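Local coordinates for Slr1951 protein (Synechocystis sp., PDB 3HX1) that is of unknown biochemical role but, as an FHA-domain protein, probably recognises phosphothreonine-containing partners, at residues Q47-I52 / P106-R111; E11-I16 / R22-L27; I70-G73 / Q78-V81. All blocks are in the same frame, centred on the assembly; numbering follows the deposited sequence.

Contact 1 (Q47-I52 / P106-R111)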
loop_
_atom_site.group_PDB
_atom_site.type_symbol
_atom_site.label_atom_id
_atom_site.label_comp_id
_atom_site.label_asym_id
_atom_site.label_seq_id
_atom_site.Cartn_x
_atom_site.Cartn_y
_atom_site.Cartn_z
ATOM N N GLN A 47 -5.206 -10.984 8.082
ATOM C CA GLN A 47 -4.412 -12.208 8.140
ATOM C C GLN A 47 -3.875 -12.563 6.766
ATOM O O GLN A 47 -2.944 -13.352 6.643
ATOM C CB GLN A 47 -5.256 -13.364 8.662
ATOM C CG GLN A 47 -6.528 -13.612 7.864
ATOM C CD GLN A 47 -7.205 -14.915 8.254
ATOM O OE1 GLN A 47 -7.249 -15.276 9.431
ATOM N NE2 GLN A 47 -7.746 -15.622 7.266
ATOM N N PHE A 48 -4.466 -11.974 5.733
ATOM C CA PHE A 48 -4.037 -12.237 4.367
ATOM C C PHE A 48 -2.866 -11.339 4.009
ATOM O O PHE A 48 -2.272 -11.466 2.944
ATOM C CB PHE A 48 -5.199 -12.005 3.399
ATOM C CG PHE A 48 -6.436 -12.789 3.741
ATOM C CD1 PHE A 48 -6.342 -14.104 4.188
ATOM C CD2 PHE A 48 -7.696 -12.231 3.575
ATOM C CE1 PHE A 48 -7.482 -14.851 4.450
ATOM C CE2 PHE A 48 -8.844 -12.974 3.834
ATOM C CZ PHE A 48 -8.737 -14.285 4.273
ATOM N N VAL A 49 -2.542 -10.427 4.914
ATOM C CA VAL A 49 -1.436 -9.508 4.713
ATOM C C VAL A 49 -0.224 -9.942 5.524
ATOM O O VAL A 49 -0.324 -10.199 6.717
ATOM C CB VAL A 49 -1.823 -8.084 5.134
ATOM C CG1 VAL A 49 -0.585 -7.193 5.154
ATOM C CG2 VAL A 49 -2.857 -7.539 4.175
ATOM N N SER A 50 0.922 -10.023 4.871
ATOM C CA SER A 50 2.146 -10.419 5.559
ATOM C C SER A 50 2.542 -9.358 6.589
ATOM O O SER A 50 2.053 -8.221 6.549
ATOM C CB SER A 50 3.284 -10.599 4.547
ATOM O OG SER A 50 2.973 -11.620 3.617
ATOM N N ARG A 51 3.426 -9.734 7.508
ATOM C CA ARG A 51 3.881 -8.801 8.532
ATOM C C ARG A 51 4.357 -7.526 7.880
ATOM O O ARG A 51 4.029 -6.434 8.346
ATOM C CB ARG A 51 4.972 -9.451 9.379
ATOM C CG ARG A 51 4.356 -10.510 10.276
ATOM C CD ARG A 51 5.350 -11.251 11.134
ATOM N NE ARG A 51 4.633 -12.108 12.068
ATOM C CZ ARG A 51 5.211 -12.983 12.881
ATOM N NH1 ARG A 51 6.531 -13.122 12.873
ATOM N NH2 ARG A 51 4.463 -13.715 13.701
ATOM N N ILE A 52 5.122 -7.681 6.801
ATOM C CA ILE A 52 5.630 -6.564 6.008
ATOM C C ILE A 52 5.345 -7.025 4.584
ATOM O O ILE A 52 6.085 -7.830 4.018
ATOM C CB ILE A 52 7.155 -6.353 6.168
ATOM C CG1 ILE A 52 7.516 -6.065 7.628
ATOM C CG2 ILE A 52 7.592 -5.203 5.277
ATOM C CD1 ILE A 52 7.127 -4.671 8.137
ATOM N N PRO A 106 -7.708 -11.034 0.300
ATOM C CA PRO A 106 -9.178 -11.092 0.349
ATOM C C PRO A 106 -9.720 -10.003 1.279
ATOM O O PRO A 106 -9.362 -9.939 2.465
ATOM C CB PRO A 106 -9.455 -12.489 0.904
ATOM C CG PRO A 106 -8.292 -13.297 0.390
ATOM C CD PRO A 106 -7.120 -12.352 0.596
ATOM N N GLN A 107 -10.557 -9.130 0.726
ATOM C CA GLN A 107 -11.194 -8.061 1.495
ATOM C C GLN A 107 -10.293 -6.878 1.887
ATOM O O GLN A 107 -10.731 -5.983 2.604
ATOM C CB GLN A 107 -11.822 -8.649 2.769
ATOM C CG GLN A 107 -13.081 -7.940 3.223
ATOM C CD GLN A 107 -14.264 -8.285 2.346
ATOM O OE1 GLN A 107 -14.171 -8.248 1.117
ATOM N NE2 GLN A 107 -15.389 -8.620 2.969
ATOM N N VAL A 108 -9.046 -6.846 1.429
ATOM C CA VAL A 108 -8.167 -5.735 1.806
ATOM C C VAL A 108 -7.490 -5.038 0.629
ATOM O O VAL A 108 -7.029 -5.676 -0.302
ATOM C CB VAL A 108 -7.102 -6.203 2.804
ATOM C CG1 VAL A 108 -6.228 -7.274 2.179
ATOM C CG2 VAL A 108 -6.277 -5.023 3.253
ATOM N N SER A 109 -7.399 -3.712 0.706
ATOM C CA SER A 109 -6.878 -2.902 -0.388
ATOM C C SER A 109 -6.613 -1.440 -0.031
ATOM O O SER A 109 -7.194 -0.925 0.918
ATOM C CB SER A 109 -7.924 -2.907 -1.483
ATOM O OG SER A 109 -9.025 -2.087 -1.088
ATOM N N VAL A 110 -5.760 -0.776 -0.815
ATOM C CA VAL A 110 -5.468 0.636 -0.600
ATOM C C VAL A 110 -5.675 1.429 -1.882
ATOM O O VAL A 110 -5.173 1.057 -2.950
ATOM C CB VAL A 110 -4.010 0.886 -0.119
ATOM C CG1 VAL A 110 -3.756 0.159 1.191
ATOM C CG2 VAL A 110 -3.019 0.462 -1.183
ATOM N N ARG A 111 -6.437 2.511 -1.778
ATOM C CA ARG A 111 -6.679 3.366 -2.921
ATOM C C ARG A 111 -5.788 4.571 -2.741
ATOM O O ARG A 111 -5.531 4.992 -1.614
ATOM C CB ARG A 111 -8.136 3.820 -2.982
ATOM C CG ARG A 111 -9.110 2.753 -3.442
ATOM C CD ARG A 111 -10.381 3.380 -4.004
ATOM N NE ARG A 111 -10.099 4.267 -5.133
ATOM C CZ ARG A 111 -10.246 5.589 -5.102
ATOM N NH1 ARG A 111 -10.677 6.184 -3.996
ATOM N NH2 ARG A 111 -9.963 6.319 -6.176
#

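Contact 2 (E11-I16 / R22-L27)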
loop_
_atom_site.group_PDB
_atom_site.type_symbol
_atom_site.label_atom_id
_atom_site.label_comp_id
_atom_site.label_asym_id
_atom_site.label_seq_id
_atom_site.Cartn_x
_atom_site.Cartn_y
_atom_site.Cartn_z
ATOM N N GLU A 11 -2.191 16.901 -2.027
ATOM C CA GLU A 11 -1.498 16.019 -1.090
ATOM C C GLU A 11 -1.749 14.540 -1.385
ATOM O O GLU A 11 -2.784 14.175 -1.950
ATOM C CB GLU A 11 -1.904 16.350 0.354
ATOM C CG GLU A 11 -3.394 16.625 0.563
ATOM C CD GLU A 11 -3.729 16.979 2.010
ATOM O OE1 GLU A 11 -2.800 17.339 2.766
ATOM O OE2 GLU A 11 -4.918 16.908 2.390
ATOM N N HIS A 12 -0.784 13.704 -1.003
ATOM C CA HIS A 12 -0.846 12.258 -1.221
ATOM C C HIS A 12 -1.666 11.582 -0.137
ATOM O O HIS A 12 -1.254 11.550 1.026
ATOM C CB HIS A 12 0.569 11.677 -1.230
ATOM C CG HIS A 12 1.461 12.294 -2.263
ATOM N ND1 HIS A 12 1.274 12.104 -3.613
ATOM C CD2 HIS A 12 2.521 13.129 -2.142
ATOM C CE1 HIS A 12 2.182 12.795 -4.284
ATOM N NE2 HIS A 12 2.949 13.424 -3.416
ATOM N N ILE A 13 -2.820 11.035 -0.524
ATOM C CA ILE A 13 -3.712 10.371 0.420
ATOM C C ILE A 13 -3.900 8.896 0.115
ATOM O O ILE A 13 -4.159 8.510 -1.027
ATOM C CB ILE A 13 -5.108 11.029 0.437
ATOM C CG1 ILE A 13 -5.005 12.490 0.881
ATOM C CG2 ILE A 13 -6.028 10.267 1.372
ATOM C CD1 ILE A 13 -4.338 12.681 2.225
ATOM N N LEU A 14 -3.788 8.076 1.153
ATOM C CA LEU A 14 -3.947 6.639 1.013
ATOM C C LEU A 14 -5.209 6.178 1.751
ATOM O O LEU A 14 -5.265 6.255 2.984
ATOM C CB LEU A 14 -2.719 5.933 1.598
ATOM C CG LEU A 14 -2.310 4.605 0.965
ATOM C CD1 LEU A 14 -2.034 4.826 -0.519
ATOM C CD2 LEU A 14 -1.078 4.048 1.659
ATOM N N ILE A 15 -6.218 5.717 1.007
ATOM C CA ILE A 15 -7.442 5.221 1.630
ATOM C C ILE A 15 -7.268 3.723 1.886
ATOM O O ILE A 15 -7.238 2.910 0.956
ATOM C CB ILE A 15 -8.686 5.434 0.735
ATOM C CG1 ILE A 15 -8.863 6.920 0.425
ATOM C CG2 ILE A 15 -9.938 4.897 1.434
ATOM C CD1 ILE A 15 -8.021 7.394 -0.729
ATOM N N ILE A 16 -7.153 3.362 3.156
ATOM C CA ILE A 16 -6.952 1.974 3.542
ATOM C C ILE A 16 -8.220 1.300 4.048
ATOM O O ILE A 16 -8.939 1.844 4.890
ATOM C CB ILE A 16 -5.869 1.874 4.638
ATOM C CG1 ILE A 16 -4.555 2.449 4.103
ATOM C CG2 ILE A 16 -5.701 0.419 5.087
ATOM C CD1 ILE A 16 -3.526 2.692 5.158
ATOM N N ARG A 22 -12.512 1.454 7.010
ATOM C CA ARG A 22 -11.890 2.299 6.006
ATOM C C ARG A 22 -11.349 3.570 6.663
ATOM O O ARG A 22 -12.078 4.250 7.391
ATOM C CB ARG A 22 -12.918 2.646 4.921
ATOM C CG ARG A 22 -12.356 3.508 3.822
ATOM C CD ARG A 22 -13.362 3.842 2.713
ATOM N NE ARG A 22 -13.800 2.664 1.965
ATOM C CZ ARG A 22 -14.859 1.922 2.281
ATOM N NH1 ARG A 22 -15.612 2.218 3.337
ATOM N NH2 ARG A 22 -15.171 0.875 1.530
ATOM N N ARG A 23 -10.076 3.887 6.424
ATOM C CA ARG A 23 -9.482 5.093 7.015
ATOM C C ARG A 23 -8.502 5.740 6.053
ATOM O O ARG A 23 -8.042 5.106 5.108
ATOM C CB ARG A 23 -8.737 4.761 8.293
ATOM C CG ARG A 23 -7.385 4.107 8.041
ATOM C CD ARG A 23 -6.696 3.777 9.343
ATOM N NE ARG A 23 -6.161 2.424 9.324
ATOM C CZ ARG A 23 -5.005 2.080 8.772
ATOM N NH1 ARG A 23 -4.241 2.994 8.190
ATOM N NH2 ARG A 23 -4.620 0.816 8.799
ATOM N N GLU A 24 -8.170 7.003 6.302
ATOM C CA GLU A 24 -7.240 7.720 5.438
ATOM C C GLU A 24 -5.898 8.033 6.095
ATOM O O GLU A 24 -5.821 8.343 7.282
ATOM C CB GLU A 24 -7.880 9.011 4.927
ATOM C CG GLU A 24 -8.710 8.827 3.667
ATOM C CD GLU A 24 -9.376 10.114 3.209
ATOM O OE1 GLU A 24 -8.843 11.205 3.499
ATOM O OE2 GLU A 24 -10.428 10.033 2.540
ATOM N N VAL A 25 -4.842 7.931 5.295
ATOM C CA VAL A 25 -3.484 8.191 5.734
ATOM C C VAL A 25 -2.877 9.218 4.798
ATOM O O VAL A 25 -3.057 9.150 3.576
ATOM C CB VAL A 25 -2.627 6.917 5.667
ATOM C CG1 VAL A 25 -1.196 7.232 6.045
ATOM C CG2 VAL A 25 -3.199 5.864 6.583
ATOM N N LEU A 26 -2.161 10.180 5.364
ATOM C CA LEU A 26 -1.518 11.199 4.552
ATOM C C LEU A 26 -0.109 10.697 4.310
ATOM O O LEU A 26 0.597 10.358 5.262
ATOM C CB LEU A 26 -1.480 12.524 5.301
ATOM C CG LEU A 26 -0.745 13.630 4.558
ATOM C CD1 LEU A 26 -1.578 14.072 3.367
ATOM C CD2 LEU A 26 -0.490 14.793 5.507
ATOM N N LEU A 27 0.291 10.612 3.045
ATOM C CA LEU A 27 1.633 10.140 2.713
ATOM C C LEU A 27 2.583 11.330 2.729
ATOM O O LEU A 27 2.496 12.231 1.894
ATOM C CB LEU A 27 1.622 9.459 1.353
ATOM C CG LEU A 27 1.858 7.949 1.389
ATOM C CD1 LEU A 27 1.149 7.311 2.559
ATOM C CD2 LEU A 27 1.381 7.354 0.074
HETATM O O HOH W 1 1.392 14.476 1.013
#

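Contact 3 (I70-G73 / Q78-V81)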
loop_
_atom_site.group_PDB
_atom_site.type_symbol
_atom_site.label_atom_id
_atom_site.label_comp_id
_atom_site.label_asym_id
_atom_site.label_seq_id
_atom_site.Cartn_x
_atom_site.Cartn_y
_atom_site.Cartn_z
ATOM N N ILE A 70 5.301 1.421 -5.560
ATOM C CA ILE A 70 5.091 0.361 -4.577
ATOM C C ILE A 70 5.746 -0.931 -5.060
ATOM O O ILE A 70 5.530 -1.363 -6.186
ATOM C CB ILE A 70 3.576 0.104 -4.314
ATOM C CG1 ILE A 70 3.420 -1.100 -3.378
ATOM C CG2 ILE A 70 2.835 -0.132 -5.636
ATOM C CD1 ILE A 70 2.005 -1.392 -2.938
ATOM N N ILE A 71 6.557 -1.537 -4.204
ATOM C CA ILE A 71 7.248 -2.760 -4.548
ATOM C C ILE A 71 6.735 -3.857 -3.628
ATOM O O ILE A 71 6.505 -3.616 -2.451
ATOM C CB ILE A 71 8.776 -2.592 -4.360
ATOM C CG1 ILE A 71 9.300 -1.492 -5.288
ATOM C CG2 ILE A 71 9.497 -3.888 -4.661
ATOM C CD1 ILE A 71 9.402 -0.137 -4.654
ATOM N N ASP A 72 6.544 -5.058 -4.165
ATOM C CA ASP A 72 6.059 -6.170 -3.364
ATOM C C ASP A 72 7.196 -6.753 -2.542
ATOM O O ASP A 72 8.347 -6.756 -2.981
ATOM C CB ASP A 72 5.458 -7.258 -4.264
ATOM C CG ASP A 72 4.956 -8.464 -3.477
ATOM O OD1 ASP A 72 4.051 -8.312 -2.623
ATOM O OD2 ASP A 72 5.473 -9.576 -3.715
ATOM N N GLY A 73 6.857 -7.231 -1.344
ATOM C CA GLY A 73 7.840 -7.833 -0.448
ATOM C C GLY A 73 8.375 -6.906 0.627
ATOM O O GLY A 73 8.207 -5.687 0.538
ATOM N N GLN A 78 11.931 -10.040 0.484
ATOM C CA GLN A 78 11.139 -11.261 0.515
ATOM C C GLN A 78 9.672 -10.914 0.330
ATOM O O GLN A 78 9.109 -10.097 1.064
ATOM C CB GLN A 78 11.328 -12.023 1.826
ATOM C CG GLN A 78 10.494 -13.303 1.895
ATOM C CD GLN A 78 11.158 -14.401 2.711
ATOM O OE1 GLN A 78 11.515 -14.199 3.869
ATOM N NE2 GLN A 78 11.323 -15.573 2.104
ATOM N N SER A 79 9.060 -11.534 -0.667
ATOM C CA SER A 79 7.666 -11.286 -0.970
ATOM C C SER A 79 6.722 -12.234 -0.251
ATOM O O SER A 79 7.144 -13.202 0.374
ATOM C CB SER A 79 7.453 -11.362 -2.483
ATOM O OG SER A 79 8.228 -12.405 -3.051
ATOM N N SER A 80 5.435 -11.924 -0.346
ATOM C CA SER A 80 4.364 -12.697 0.271
ATOM C C SER A 80 3.815 -13.671 -0.760
ATOM O O SER A 80 4.361 -13.771 -1.860
ATOM C CB SER A 80 3.264 -11.737 0.711
ATOM O OG SER A 80 3.133 -10.673 -0.232
ATOM N N VAL A 81 2.745 -14.391 -0.420
ATOM C CA VAL A 81 2.160 -15.323 -1.387
ATOM C C VAL A 81 1.249 -14.501 -2.297
ATOM O O VAL A 81 1.366 -14.555 -3.523
ATOM C CB VAL A 81 1.354 -16.470 -0.702
ATOM C CG1 VAL A 81 -0.068 -16.021 -0.360
ATOM C CG2 VAL A 81 1.333 -17.688 -1.615
#

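Contact 1 (Q47-I52 / P106-R111)
The carbonyl O of Val-49 accepts a hydrogen bond from Arg-36 NH1, and the same residue turns its CG2 methyl onto Val-108 CG1 at 3.9 Å. Those two side chains meet at about a right angle. Val-108 reaches across because its CG1 sits between the backbone N and the carbonyl carbon (chi1 62°), which brings that methyl closest to Val-49, with Val-108 CG2 a little farther off. Both valines are buried, with Met-104 against Val-49 and Ile-44 against Val-108. The loop between strands 42-43 and 54-58 is one of those at the recognition end of an FHA domain: it carries the Ser-50 and His-53 of the family's SxxH signature, and with Arg-36 it would, as in relatives, line the phosphothreonine pocket. Further out, Phe-48 and Pro-106 make a more exposed contact. The pyrrolidine lies over one face of the phenyl ring in a CH-pi contact, Pro-106 CG standing 3.7 Å from the centroid of the Phe-48 ring, though some carbon-carbon approaches in this pair are shorter than carbons can sit and its fine placement is doubtful. On the opposite face lies Gln-47 CG, which leaves the ring sandwiched between its own neighbour and the proline. Phe-48 N is hydrogen-bonded to Ser-46 OG, earlier in the same loop.

Contact 2 (E11-I16 / R22-L27)
Leu-14 and Val-25 exchange a pair of backbone hydrogen bonds. Leu-14 N gives to Val-25 O at 2.7 Å in a nearly straight bond, and Val-25 N returns a more bent one to Leu-14 O. Two residues on, Ile-16 N gives to Arg-23 O and Arg-23 N returns to Ile-16 O, each at 2.8 Å. Near the other end Leu-27 N reaches His-12 O at 2.7 Å, but the return path runs through a water. That water accepts from His-12 N and donates to Leu-27 O, the second bond 2.7 Å long. Ile-13 with Leu-26 and Ile-15 with Glu-24 are the non-hydrogen-bonded pairs of this antiparallel hairpin. In the latter the side chains run side by side, and Ile-15 CG1 lies 3.8 Å from Glu-24 CG. Glu-24 OE1 goes on to a salt bridge with Arg-115, and His-12 ND1 is satisfied by Tyr-112 OH. Arg-23 bends at chi3 to lay one face of its guanidinium over Ile-16 CG2, with Val-25 CG2 at the edge, while its NH2 bonds Arg-43 O. Leu-14, Ile-16 and Leu-27 lie on the same face of the sheet as Arg-23 and Val-25, and all three touch Ile-42 of strand 42-43, in the second sheet. The segments' axes make 148°, a marked twist; strand 21-27 is outermost in its sheet, and strand 11-18 lies between it and strand 109-115.

Contact 3 (I70-G73 / Q78-V81)
The two backbones come close where Gly-73 faces Ser-79, their CA atoms 3.5 Å apart, with Gly-73 CA also 3.0 Å from Gln-78 O. A beta carbon at Gly-73 would clash with that Gln-78 carbonyl, and its backbone angles (phi 98°, psi 164°) by themselves call for a glycine. Asp-72 carries the side-chain part. With CG trans to the backbone N (chi1 179°), its carboxylate end comes up beside Ser-79 and Ser-80: OD2 lies against Ser-79 CB, modelled doubtfully close, and OD1 stands 3.5 Å from Ser-80 OG. That hydroxyl makes its hydrogen bond to Asn-82 O instead, and its approach to Asp-72 OD1 is not counted as one. Replacing Asp-72 by an alanine removes the carboxylate and is likely to open a gap beside Ser-79 and Ser-80. Within the turn, Gln-78 N is bonded to Asp-74 OD1. Asp-72 and Ser-80 both touch His-53, and Ser-80 also meets Ser-50, both of the SxxH signature; this loop thus borders the probable phosphopeptide-binding end of the FHA domain. Strand 68-72 runs between strands 54-58 and 93-95 in one sheet, and the loop through 78-81 leads on to strand 84-86 in the other.

In the fold
From the N terminus, contact 2 comes first, closing the short hairpin turn between strands 11-18 and 21-27 ahead of the remaining strands. Contact 1 then opens at 47-52 and is completed only at 106-111, enclosing most of the FHA domain. Within that span contact 3 closes a small turn of its own, between 70-73 and 78-81; none of the three cross. Contacts 1 and 3 adjoin, bringing two loops together at one end. Segment 106-111 of contact 1 leads into strand 109-115, which neighbours strand 11-18 of contact 2, and there Arg-111 O probably hydrogen-bonds Ile-15 N. Contacts 2 and 3 do not touch, their centres about 20 Å apart on opposite sides of the chain's centre.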